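Local atomic coordinates of factor essential for expression of methicillin resistance (PDB entry 1LRZ), a protein that catalyses the addition of glycines 2 and 3 to the pentaglycine bridge of staphylococcal peptidoglycan, using glycyl-tRNA as donor. Residues S21-T26 / V326-G331; R194-S197 / P202-R205; N227-Y232 / V236-A241. All blocks are in the same frame, centred on the assembly; numbering follows the deposited sequence.

Interaction 1. Residues S21-T26 / V326-G331; sequences SHFTQT and VYYAGG
An aromatic cluster joins the turn before helix 27-35 to strand 325-332, with F23 of the turn reaching V326 and Y328 of the strand. The segments are 300 residues apart in sequence, so the contact ties the N-terminal part of the chain to the sheet of nine strands. CD1 of the F23 ring lies 4.2 Å from CG2 of V326, and its CZ 4.2 Å from CD1 of Y328, both approaches oblique. V326 and Y328, two apart on the strand, turn to the same side, and F319 of the adjoining strand adds a third ring, meeting both F23 and Y328.

Behind F23, residues H22 to Q25 form a type I beta turn, closed by Q25 N to H22 O at 2.8 Å. CE1 of H22 sits over one face of the F23 ring, 3.4 Å above its plane and offset toward the rim. Two bonds fix the rotation of that imidazole: ND1 gives a nearly straight, in-plane bond to OG1 of T24 (2.7 Å, 168°), while NE2 is bonded to the hydroxyl of Y364. T26 OG1 donates to F23 O at 2.9 Å, tilted 33° from the carbonyl plane, and also caps the helix that follows by accepting from H29 N.

Across the two segments the touching atoms are all carbon; the hydrogen bonds lie within the turn or run to other residues such as Y364. This is consistent with an apolar contact in which the hydrogen-bonded turn holds F23 toward the strand.

Interaction 2. Residues R194-S197 / P202-R205; sequences RFLS and PIFR
L196 and I203 meet with their side chains at about a right angle, the methyl CD1 of L196 pointing at the branch of the isoleucine, 4.0 Å from its CB. The same methyl reaches the next residue of the helix as well, lying 4.0 Å from the backbone N of F204 and 4.2 Å from its CB. One leucine tip is therefore set against two consecutive helix residues. F204 offers its backbone N and CB: with CG anti to the backbone N (chi1 161°) its ring swings off from the leucine to meet F317 and, edge-to-face, Y225.

R194 runs across I203 at roughly a right angle too, and its NH1 stops 3.7 Å from CD1 of the isoleucine, obliquely to the guanidinium plane. The chain is extended from CG to NE, which carries the charged end that far. There, salt bridges from NE to E310 and from NH2 to E200 hold the guanidinium, so the isoleucine methyl packs against a group already fixed by two carboxylates.

Helix 201-207 thus packs on L196 and the guanidinium end of R194 at the outermost strand of the nine-stranded sheet, consistent with the acetyltransferase-like (GNAT-type) fold expected of the FemABX family.

Interaction 3. Residues N227-Y232 / V236-A241; sequences NRLKYY and VLVPLA
V236 is the knob here, and the last turn of helix 222-232 supplies the hollow. CG1 of V236 sits among R228, L229 and Y232: the methyl is 3.7 Å from the carbonyl O of R228, 3.8 Å from CA of L229 and 3.7 Å from CB of Y232. CG1 gets this deep because it stands between the backbone N and carbonyl carbon of V236 (chi1 55°), while CG2 lies off to one side, 4.1 Å from CD2 of L229. The valine's CB comes at the edge of the Y232 ring, near its plane, and the ring itself runs away from the strand to meet F319.

Only three residues separate helix from strand, so this is a tight helix-to-strand connection, whose strand then runs between 310-320 and 192-195 in the large mixed sheet. V236 and V238 both turn toward the helix, with L237 between them turned the other way, onto helix 341-355.

L229 makes the second bump. Its side chain crosses those of both valines at about a right angle, with CD2 3.9 Å from CG1 of V236 and 3.8 Å from CG2 of V238, and so bridges the two. Over one face of the Y232 ring lies CD of R228, 3.6 Å above the plane and offset toward the rim.

All three contacts reach the nine-stranded sheet. Interactions 2 and 3 are the closest, centres about 8 Å apart, because strands 192-195 and 236-244 are neighbours: R194 O lies 2.8 Å from L240 N and L196 N 3.0 Å from V238 O, probable hydrogen bonds. Side chains join them too, with CD2 of L196 3.9 Å from CD2 of L240. Interaction 1, whose long loop encloses both others, has its centre about 11 Å from that of interaction 3 and meets it where CD2 of F23 lies 3.9 Å from OH of Y232. Its centre is about 17 Å from that of interaction 2, yet A329 O packs 4.1 Å from F204 CE1.

Interaction 1. Residues S21-T26 / V326-G331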
ATOM      1  N   SER A  21      -6.782  -0.319 -12.079  1.00 15.92           N
ATOM      2  CA  SER A  21      -5.947   0.607 -12.822  1.00 18.52           C
ATOM      3  C   SER A  21      -4.867   0.874 -11.778  1.00 17.34           C
ATOM      4  O   SER A  21      -5.122   1.515 -10.765  1.00 18.05           O
ATOM      5  CB  SER A  21      -6.712   1.887 -13.170  1.00 21.97           C
ATOM      6  OG  SER A  21      -7.445   2.358 -12.050  1.00 37.79           O
ATOM      7  N   HIS A  22      -3.675   0.343 -12.013  1.00 18.96           N
ATOM      8  CA  HIS A  22      -2.545   0.471 -11.079  1.00 17.93           C
ATOM      9  C   HIS A  22      -2.062   1.914 -10.949  1.00 17.71           C
ATOM     10  O   HIS A  22      -2.283   2.723 -11.857  1.00 16.12           O
ATOM     11  CB  HIS A  22      -1.399  -0.421 -11.568  1.00 18.05           C
ATOM     12  CG  HIS A  22      -0.400  -0.775 -10.512  1.00 19.77           C
ATOM     13  ND1 HIS A  22       0.947  -0.518 -10.651  1.00 16.00           N
ATOM     14  CD2 HIS A  22      -0.538  -1.447  -9.342  1.00 20.92           C
ATOM     15  CE1 HIS A  22       1.598  -1.022  -9.616  1.00 18.28           C
ATOM     16  NE2 HIS A  22       0.721  -1.592  -8.807  1.00 20.52           N
ATOM     17  N   PHE A  23      -1.379   2.232  -9.845  1.00 14.13           N
ATOM     18  CA  PHE A  23      -0.899   3.594  -9.636  1.00 15.73           C
ATOM     19  C   PHE A  23       0.150   3.984 -10.678  1.00 18.29           C
ATOM     20  O   PHE A  23       0.466   5.161 -10.817  1.00 15.59           O
ATOM     21  CB  PHE A  23      -0.344   3.800  -8.208  1.00 16.73           C
ATOM     22  CG  PHE A  23       0.824   2.908  -7.852  1.00 19.57           C
ATOM     23  CD1 PHE A  23       0.624   1.721  -7.143  1.00 17.45           C
ATOM     24  CD2 PHE A  23       2.119   3.259  -8.217  1.00 19.39           C
ATOM     25  CE1 PHE A  23       1.699   0.899  -6.800  1.00 20.46           C
ATOM     26  CE2 PHE A  23       3.207   2.440  -7.878  1.00 21.05           C
ATOM     27  CZ  PHE A  23       2.994   1.259  -7.169  1.00 19.28           C
ATOM     28  N   THR A  24       0.685   2.997 -11.400  1.00 16.41           N
ATOM     29  CA  THR A  24       1.659   3.265 -12.466  1.00 20.42           C
ATOM     30  C   THR A  24       0.941   3.641 -13.779  1.00 18.84           C
ATOM     31  O   THR A  24       1.576   4.085 -14.737  1.00 20.81           O
ATOM     32  CB  THR A  24       2.564   2.038 -12.740  1.00 19.39           C
ATOM     33  OG1 THR A  24       1.750   0.859 -12.790  1.00 21.02           O
ATOM     34  CG2 THR A  24       3.626   1.891 -11.647  1.00 19.91           C
ATOM     35  N   GLN A  25      -0.376   3.446 -13.828  1.00 16.65           N
ATOM     36  CA  GLN A  25      -1.163   3.792 -15.020  1.00 15.89           C
ATOM     37  C   GLN A  25      -1.830   5.142 -14.749  1.00 16.99           C
ATOM     38  O   GLN A  25      -3.056   5.273 -14.809  1.00 17.76           O
ATOM     39  CB  GLN A  25      -2.225   2.714 -15.304  1.00 13.60           C
ATOM     40  CG  GLN A  25      -1.627   1.380 -15.795  1.00 13.86           C
ATOM     41  CD  GLN A  25      -0.850   1.521 -17.114  1.00 20.01           C
ATOM     42  OE1 GLN A  25       0.254   0.972 -17.277  1.00 17.95           O
ATOM     43  NE2 GLN A  25      -1.429   2.244 -18.057  1.00 11.37           N
ATOM     44  N   THR A  26      -1.004   6.144 -14.454  1.00 18.45           N
ATOM     45  CA  THR A  26      -1.487   7.491 -14.128  1.00 20.20           C
ATOM     46  C   THR A  26      -0.671   8.580 -14.825  1.00 20.00           C
ATOM     47  O   THR A  26       0.435   8.342 -15.314  1.00 18.72           O
ATOM     48  CB  THR A  26      -1.370   7.767 -12.610  1.00 20.37           C
ATOM     49  OG1 THR A  26       0.009   7.666 -12.227  1.00 19.94           O
ATOM     50  CG2 THR A  26      -2.183   6.762 -11.803  1.00 20.16           C
ATOM     51  N   VAL A 326      -2.665   2.227  -1.516  1.00 15.81           N
ATOM     52  CA  VAL A 326      -1.627   1.212  -1.477  1.00 15.22           C
ATOM     53  C   VAL A 326      -0.566   1.508  -0.435  1.00 18.39           C
ATOM     54  O   VAL A 326       0.007   2.598  -0.424  1.00 19.32           O
ATOM     55  CB  VAL A 326      -0.897   1.088  -2.843  1.00 16.39           C
ATOM     56  CG1 VAL A 326       0.273   0.097  -2.723  1.00 14.41           C
ATOM     57  CG2 VAL A 326      -1.866   0.618  -3.928  1.00 13.79           C
ATOM     58  N   TYR A 327      -0.326   0.543   0.446  1.00 16.50           N
ATOM     59  CA  TYR A 327       0.732   0.654   1.449  1.00 17.54           C
ATOM     60  C   TYR A 327       1.964   0.110   0.698  1.00 17.87           C
ATOM     61  O   TYR A 327       2.197  -1.101   0.652  1.00 13.91           O
ATOM     62  CB  TYR A 327       0.415  -0.229   2.651  1.00 18.08           C
ATOM     63  CG  TYR A 327       1.562  -0.394   3.618  1.00 21.32           C
ATOM     64  CD1 TYR A 327       2.297   0.708   4.057  1.00 20.24           C
ATOM     65  CD2 TYR A 327       1.890  -1.651   4.128  1.00 21.02           C
ATOM     66  CE1 TYR A 327       3.329   0.566   4.980  1.00 22.98           C
ATOM     67  CE2 TYR A 327       2.923  -1.805   5.057  1.00 26.42           C
ATOM     68  CZ  TYR A 327       3.638  -0.695   5.475  1.00 25.93           C
ATOM     69  OH  TYR A 327       4.664  -0.845   6.383  1.00 30.67           O
ATOM     70  N   TYR A 328       2.732   1.011   0.094  1.00 17.93           N
ATOM     71  CA  TYR A 328       3.883   0.613  -0.700  1.00 19.74           C
ATOM     72  C   TYR A 328       5.124   0.196   0.083  1.00 21.44           C
ATOM     73  O   TYR A 328       5.722  -0.843  -0.195  1.00 21.70           O
ATOM     74  CB  TYR A 328       4.254   1.732  -1.670  1.00 23.56           C
ATOM     75  CG  TYR A 328       5.351   1.334  -2.625  1.00 28.02           C
ATOM     76  CD1 TYR A 328       5.114   0.402  -3.636  1.00 28.17           C
ATOM     77  CD2 TYR A 328       6.644   1.835  -2.477  1.00 31.79           C
ATOM     78  CE1 TYR A 328       6.145  -0.031  -4.482  1.00 32.08           C
ATOM     79  CE2 TYR A 328       7.686   1.411  -3.315  1.00 36.11           C
ATOM     80  CZ  TYR A 328       7.425   0.477  -4.313  1.00 36.83           C
ATOM     81  OH  TYR A 328       8.452   0.047  -5.125  1.00 40.50           O
ATOM     82  N   ALA A 329       5.497   0.997   1.069  1.00 20.07           N
ATOM     83  CA  ALA A 329       6.679   0.721   1.866  1.00 19.89           C
ATOM     84  C   ALA A 329       6.522   1.375   3.222  1.00 21.08           C
ATOM     85  O   ALA A 329       5.810   2.374   3.367  1.00 18.67           O
ATOM     86  CB  ALA A 329       7.914   1.273   1.161  1.00 19.41           C
ATOM     87  N   GLY A 330       7.188   0.808   4.217  1.00 21.13           N
ATOM     88  CA  GLY A 330       7.104   1.368   5.547  1.00 23.13           C
ATOM     89  C   GLY A 330       8.076   0.721   6.505  1.00 25.84           C
ATOM     90  O   GLY A 330       8.706  -0.288   6.182  1.00 24.52           O
ATOM     91  N   GLY A 331       8.191   1.306   7.689  1.00 24.65           N
ATOM     92  CA  GLY A 331       9.088   0.772   8.693  1.00 27.18           C
ATOM     93  C   GLY A 331       8.694   1.276  10.065  1.00 27.50           C
ATOM     94  O   GLY A 331       8.022   2.311  10.190  1.00 23.10           O
TER

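Interaction 2. Residues R194-S197 / P202-R205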
ATOM      1  N   ARG A 194       1.224  12.621  11.324  1.00 16.20           N
ATOM      2  CA  ARG A 194       1.292  13.797  10.471  1.00 20.32           C
ATOM      3  C   ARG A 194       1.836  13.335   9.134  1.00 21.62           C
ATOM      4  O   ARG A 194       2.393  12.235   9.028  1.00 22.35           O
ATOM      5  CB  ARG A 194       2.194  14.889  11.067  1.00 19.95           C
ATOM      6  CG  ARG A 194       3.687  14.580  11.159  1.00 22.37           C
ATOM      7  CD  ARG A 194       4.345  15.634  12.058  1.00 26.42           C
ATOM      8  NE  ARG A 194       5.781  15.459  12.255  1.00 24.43           N
ATOM      9  CZ  ARG A 194       6.700  15.819  11.369  1.00 26.28           C
ATOM     10  NH1 ARG A 194       7.987  15.621  11.627  1.00 24.18           N
ATOM     11  NH2 ARG A 194       6.333  16.379  10.225  1.00 25.55           N
ATOM     12  N   PHE A 195       1.675  14.164   8.113  1.00 21.77           N
ATOM     13  CA  PHE A 195       2.157  13.807   6.795  1.00 23.15           C
ATOM     14  C   PHE A 195       3.397  14.606   6.441  1.00 26.81           C
ATOM     15  O   PHE A 195       3.396  15.837   6.487  1.00 28.40           O
ATOM     16  CB  PHE A 195       1.049  14.028   5.770  1.00 22.48           C
ATOM     17  CG  PHE A 195      -0.194  13.241   6.064  1.00 22.31           C
ATOM     18  CD1 PHE A 195      -1.263  13.833   6.734  1.00 22.46           C
ATOM     19  CD2 PHE A 195      -0.290  11.903   5.687  1.00 17.15           C
ATOM     20  CE1 PHE A 195      -2.414  13.100   7.030  1.00 24.46           C
ATOM     21  CE2 PHE A 195      -1.436  11.160   5.977  1.00 21.85           C
ATOM     22  CZ  PHE A 195      -2.501  11.761   6.649  1.00 20.55           C
ATOM     23  N   LEU A 196       4.450  13.880   6.085  1.00 25.79           N
ATOM     24  CA  LEU A 196       5.736  14.461   5.747  1.00 27.65           C
ATOM     25  C   LEU A 196       5.825  15.040   4.341  1.00 30.74           C
ATOM     26  O   LEU A 196       5.255  14.493   3.389  1.00 29.88           O
ATOM     27  CB  LEU A 196       6.833  13.406   5.917  1.00 24.73           C
ATOM     28  CG  LEU A 196       6.923  12.705   7.274  1.00 22.52           C
ATOM     29  CD1 LEU A 196       8.120  11.750   7.280  1.00 22.43           C
ATOM     30  CD2 LEU A 196       7.073  13.741   8.374  1.00 24.24           C
ATOM     31  N   SER A 197       6.554  16.150   4.228  1.00 31.91           N
ATOM     32  CA  SER A 197       6.771  16.818   2.945  1.00 35.77           C
ATOM     33  C   SER A 197       8.145  16.350   2.491  1.00 37.00           C
ATOM     34  O   SER A 197       8.816  15.605   3.205  1.00 36.50           O
ATOM     35  CB  SER A 197       6.794  18.342   3.108  1.00 36.93           C
ATOM     36  OG  SER A 197       5.733  18.800   3.934  1.00 45.62           O
ATOM     37  N   PRO A 202      13.815  12.408   4.789  1.00 35.01           N
ATOM     38  CA  PRO A 202      14.827  11.593   5.474  1.00 35.15           C
ATOM     39  C   PRO A 202      14.328  10.919   6.761  1.00 34.11           C
ATOM     40  O   PRO A 202      14.878   9.894   7.178  1.00 32.67           O
ATOM     41  CB  PRO A 202      15.977  12.578   5.716  1.00 36.02           C
ATOM     42  CG  PRO A 202      15.313  13.936   5.663  1.00 39.77           C
ATOM     43  CD  PRO A 202      14.315  13.772   4.545  1.00 34.25           C
ATOM     44  N   ILE A 203      13.299  11.493   7.392  1.00 31.19           N
ATOM     45  CA  ILE A 203      12.735  10.887   8.596  1.00 29.51           C
ATOM     46  C   ILE A 203      12.155   9.539   8.178  1.00 30.15           C
ATOM     47  O   ILE A 203      12.370   8.526   8.843  1.00 30.29           O
ATOM     48  CB  ILE A 203      11.584  11.725   9.207  1.00 30.76           C
ATOM     49  CG1 ILE A 203      12.101  13.084   9.678  1.00 33.42           C
ATOM     50  CG2 ILE A 203      10.960  10.965  10.379  1.00 29.92           C
ATOM     51  CD1 ILE A 203      11.038  13.934  10.355  1.00 31.11           C
ATOM     52  N   PHE A 204      11.412   9.535   7.073  1.00 29.21           N
ATOM     53  CA  PHE A 204      10.813   8.305   6.553  1.00 28.85           C
ATOM     54  C   PHE A 204      11.928   7.330   6.188  1.00 28.83           C
ATOM     55  O   PHE A 204      11.860   6.138   6.493  1.00 28.09           O
ATOM     56  CB  PHE A 204       9.976   8.602   5.301  1.00 29.59           C
ATOM     57  CG  PHE A 204       9.697   7.387   4.459  1.00 30.70           C
ATOM     58  CD1 PHE A 204       8.762   6.436   4.871  1.00 28.70           C
ATOM     59  CD2 PHE A 204      10.407   7.170   3.274  1.00 28.90           C
ATOM     60  CE1 PHE A 204       8.541   5.277   4.116  1.00 29.37           C
ATOM     61  CE2 PHE A 204      10.196   6.017   2.509  1.00 28.90           C
ATOM     62  CZ  PHE A 204       9.259   5.065   2.930  1.00 29.40           C
ATOM     63  N   ARG A 205      12.954   7.858   5.532  1.00 29.86           N
ATOM     64  CA  ARG A 205      14.102   7.068   5.103  1.00 36.34           C
ATOM     65  C   ARG A 205      14.810   6.374   6.260  1.00 36.69           C
ATOM     66  O   ARG A 205      15.352   5.282   6.094  1.00 36.86           O
ATOM     67  CB  ARG A 205      15.093   7.964   4.364  1.00 38.43           C
ATOM     68  CG  ARG A 205      14.532   8.571   3.088  1.00 48.31           C
ATOM     69  CD  ARG A 205      15.179   7.951   1.862  1.00 54.80           C
ATOM     70  NE  ARG A 205      15.066   6.498   1.861  1.00 59.92           N
ATOM     71  CZ  ARG A 205      15.734   5.695   1.037  1.00 63.04           C
ATOM     72  NH1 ARG A 205      16.574   6.197   0.147  1.00 64.33           N
ATOM     73  NH2 ARG A 205      15.541   4.383   1.072  1.00 64.89           N
TER

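Interaction 3. Residues N227-Y232 / V236-A241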
ATOM      1  N   ASN A 227      11.258  11.451  -6.197  1.00 25.80           N
ATOM      2  CA  ASN A 227      10.557  11.657  -7.462  1.00 26.77           C
ATOM      3  C   ASN A 227       9.068  11.335  -7.387  1.00 24.87           C
ATOM      4  O   ASN A 227       8.264  11.991  -8.046  1.00 23.27           O
ATOM      5  CB  ASN A 227      11.208  10.856  -8.597  1.00 30.31           C
ATOM      6  CG  ASN A 227      12.549  11.443  -9.029  1.00 35.82           C
ATOM      7  OD1 ASN A 227      12.789  12.645  -8.870  1.00 37.00           O
ATOM      8  ND2 ASN A 227      13.417  10.604  -9.591  1.00 33.90           N
ATOM      9  N   ARG A 228       8.701  10.337  -6.587  1.00 24.45           N
ATOM     10  CA  ARG A 228       7.292   9.972  -6.448  1.00 26.47           C
ATOM     11  C   ARG A 228       6.560  11.137  -5.776  1.00 25.03           C
ATOM     12  O   ARG A 228       5.476  11.533  -6.200  1.00 23.40           O
ATOM     13  CB  ARG A 228       7.145   8.695  -5.611  1.00 27.05           C
ATOM     14  CG  ARG A 228       7.874   7.480  -6.174  1.00 32.34           C
ATOM     15  CD  ARG A 228       7.333   7.127  -7.526  1.00 35.74           C
ATOM     16  NE  ARG A 228       7.970   5.957  -8.129  1.00 40.12           N
ATOM     17  CZ  ARG A 228       9.238   5.899  -8.528  1.00 41.64           C
ATOM     18  NH1 ARG A 228      10.053   6.939  -8.386  1.00 40.97           N
ATOM     19  NH2 ARG A 228       9.677   4.805  -9.127  1.00 44.09           N
ATOM     20  N   LEU A 229       7.152  11.687  -4.723  1.00 22.70           N
ATOM     21  CA  LEU A 229       6.542  12.825  -4.044  1.00 23.48           C
ATOM     22  C   LEU A 229       6.321  13.960  -5.029  1.00 24.44           C
ATOM     23  O   LEU A 229       5.234  14.526  -5.111  1.00 20.59           O
ATOM     24  CB  LEU A 229       7.442  13.337  -2.920  1.00 23.80           C
ATOM     25  CG  LEU A 229       7.414  12.612  -1.578  1.00 27.19           C
ATOM     26  CD1 LEU A 229       8.272  13.401  -0.564  1.00 28.01           C
ATOM     27  CD2 LEU A 229       5.978  12.526  -1.073  1.00 24.89           C
ATOM     28  N   LYS A 230       7.368  14.279  -5.783  1.00 26.01           N
ATOM     29  CA  LYS A 230       7.319  15.367  -6.752  1.00 27.78           C
ATOM     30  C   LYS A 230       6.302  15.204  -7.885  1.00 26.70           C
ATOM     31  O   LYS A 230       5.536  16.125  -8.162  1.00 26.76           O
ATOM     32  CB  LYS A 230       8.709  15.577  -7.347  1.00 28.89           C
ATOM     33  CG  LYS A 230       8.819  16.736  -8.311  1.00 35.19           C
ATOM     34  CD  LYS A 230      10.223  16.794  -8.890  1.00 38.87           C
ATOM     35  CE  LYS A 230      10.415  17.992  -9.808  1.00 44.30           C
ATOM     36  NZ  LYS A 230      11.756  17.938 -10.475  1.00 46.38           N
ATOM     37  N   TYR A 231       6.285  14.042  -8.535  1.00 25.13           N
ATOM     38  CA  TYR A 231       5.375  13.840  -9.658  1.00 22.44           C
ATOM     39  C   TYR A 231       3.993  13.266  -9.365  1.00 22.32           C
ATOM     40  O   TYR A 231       3.059  13.507 -10.126  1.00 22.24           O
ATOM     41  CB  TYR A 231       6.068  13.016 -10.746  1.00 23.61           C
ATOM     42  CG  TYR A 231       7.318  13.695 -11.280  1.00 27.97           C
ATOM     43  CD1 TYR A 231       8.573  13.396 -10.750  1.00 27.44           C
ATOM     44  CD2 TYR A 231       7.236  14.691 -12.259  1.00 30.39           C
ATOM     45  CE1 TYR A 231       9.718  14.072 -11.170  1.00 31.17           C
ATOM     46  CE2 TYR A 231       8.382  15.382 -12.689  1.00 31.12           C
ATOM     47  CZ  TYR A 231       9.617  15.065 -12.131  1.00 32.36           C
ATOM     48  OH  TYR A 231      10.751  15.757 -12.496  1.00 35.49           O
ATOM     49  N   TYR A 232       3.846  12.517  -8.277  1.00 19.96           N
ATOM     50  CA  TYR A 232       2.542  11.953  -7.943  1.00 19.43           C
ATOM     51  C   TYR A 232       1.702  12.997  -7.212  1.00 19.44           C
ATOM     52  O   TYR A 232       0.478  12.920  -7.198  1.00 20.05           O
ATOM     53  CB  TYR A 232       2.703  10.709  -7.063  1.00 19.72           C
ATOM     54  CG  TYR A 232       3.158   9.453  -7.792  1.00 24.12           C
ATOM     55  CD1 TYR A 232       3.627   9.500  -9.110  1.00 24.29           C
ATOM     56  CD2 TYR A 232       3.137   8.215  -7.146  1.00 27.23           C
ATOM     57  CE1 TYR A 232       4.062   8.336  -9.766  1.00 23.47           C
ATOM     58  CE2 TYR A 232       3.568   7.056  -7.787  1.00 28.28           C
ATOM     59  CZ  TYR A 232       4.029   7.123  -9.094  1.00 28.33           C
ATOM     60  OH  TYR A 232       4.455   5.972  -9.707  1.00 26.43           O
ATOM     61  N   VAL A 236       0.161  10.664  -3.426  1.00 17.73           N
ATOM     62  CA  VAL A 236       1.111  10.014  -2.538  1.00 16.54           C
ATOM     63  C   VAL A 236       1.065  10.725  -1.186  1.00 18.57           C
ATOM     64  O   VAL A 236       0.950  11.943  -1.123  1.00 16.66           O
ATOM     65  CB  VAL A 236       2.560  10.035  -3.113  1.00 19.63           C
ATOM     66  CG1 VAL A 236       2.995  11.462  -3.428  1.00 22.25           C
ATOM     67  CG2 VAL A 236       3.517   9.403  -2.110  1.00 24.45           C
ATOM     68  N   LEU A 237       1.131   9.955  -0.104  1.00 18.54           N
ATOM     69  CA  LEU A 237       1.122  10.515   1.240  1.00 16.78           C
ATOM     70  C   LEU A 237       2.138   9.725   2.047  1.00 17.41           C
ATOM     71  O   LEU A 237       2.317   8.521   1.822  1.00 12.83           O
ATOM     72  CB  LEU A 237      -0.273  10.400   1.878  1.00 19.81           C
ATOM     73  CG  LEU A 237      -1.336  11.395   1.398  1.00 19.41           C
ATOM     74  CD1 LEU A 237      -2.677  11.081   2.066  1.00 21.65           C
ATOM     75  CD2 LEU A 237      -0.873  12.820   1.729  1.00 18.74           C
ATOM     76  N   VAL A 238       2.799  10.410   2.977  1.00 15.62           N
ATOM     77  CA  VAL A 238       3.834   9.808   3.812  1.00 15.66           C
ATOM     78  C   VAL A 238       3.497  10.005   5.288  1.00 19.13           C
ATOM     79  O   VAL A 238       4.076  10.861   5.962  1.00 19.16           O
ATOM     80  CB  VAL A 238       5.222  10.457   3.537  1.00 20.12           C
ATOM     81  CG1 VAL A 238       6.319   9.743   4.340  1.00 18.24           C
ATOM     82  CG2 VAL A 238       5.541  10.404   2.043  1.00 19.19           C
ATOM     83  N   PRO A 239       2.540   9.222   5.807  1.00 17.15           N
ATOM     84  CA  PRO A 239       2.197   9.386   7.220  1.00 18.39           C
ATOM     85  C   PRO A 239       3.334   8.959   8.150  1.00 19.32           C
ATOM     86  O   PRO A 239       4.023   7.972   7.895  1.00 18.17           O
ATOM     87  CB  PRO A 239       0.959   8.508   7.381  1.00 18.80           C
ATOM     88  CG  PRO A 239       1.185   7.405   6.352  1.00 17.30           C
ATOM     89  CD  PRO A 239       1.709   8.180   5.167  1.00 18.18           C
ATOM     90  N   LEU A 240       3.525   9.731   9.215  1.00 20.95           N
ATOM     91  CA  LEU A 240       4.532   9.460  10.233  1.00 19.20           C
ATOM     92  C   LEU A 240       3.827   9.418  11.592  1.00 20.72           C
ATOM     93  O   LEU A 240       3.134  10.370  11.969  1.00 18.64           O
ATOM     94  CB  LEU A 240       5.603  10.567  10.275  1.00 17.42           C
ATOM     95  CG  LEU A 240       6.452  10.527  11.569  1.00 21.17           C
ATOM     96  CD1 LEU A 240       7.431   9.352  11.497  1.00 18.36           C
ATOM     97  CD2 LEU A 240       7.208  11.841  11.791  1.00 18.81           C
ATOM     98  N   ALA A 241       3.979   8.309  12.310  1.00 16.37           N
ATOM     99  CA  ALA A 241       3.400   8.185  13.641  1.00 14.33           C
ATOM    100  C   ALA A 241       4.520   8.711  14.524  1.00 18.31           C
ATOM    101  O   ALA A 241       5.697   8.375  14.307  1.00 14.24           O
ATOM    102  CB  ALA A 241       3.110   6.716  13.968  1.00 13.47           C
TER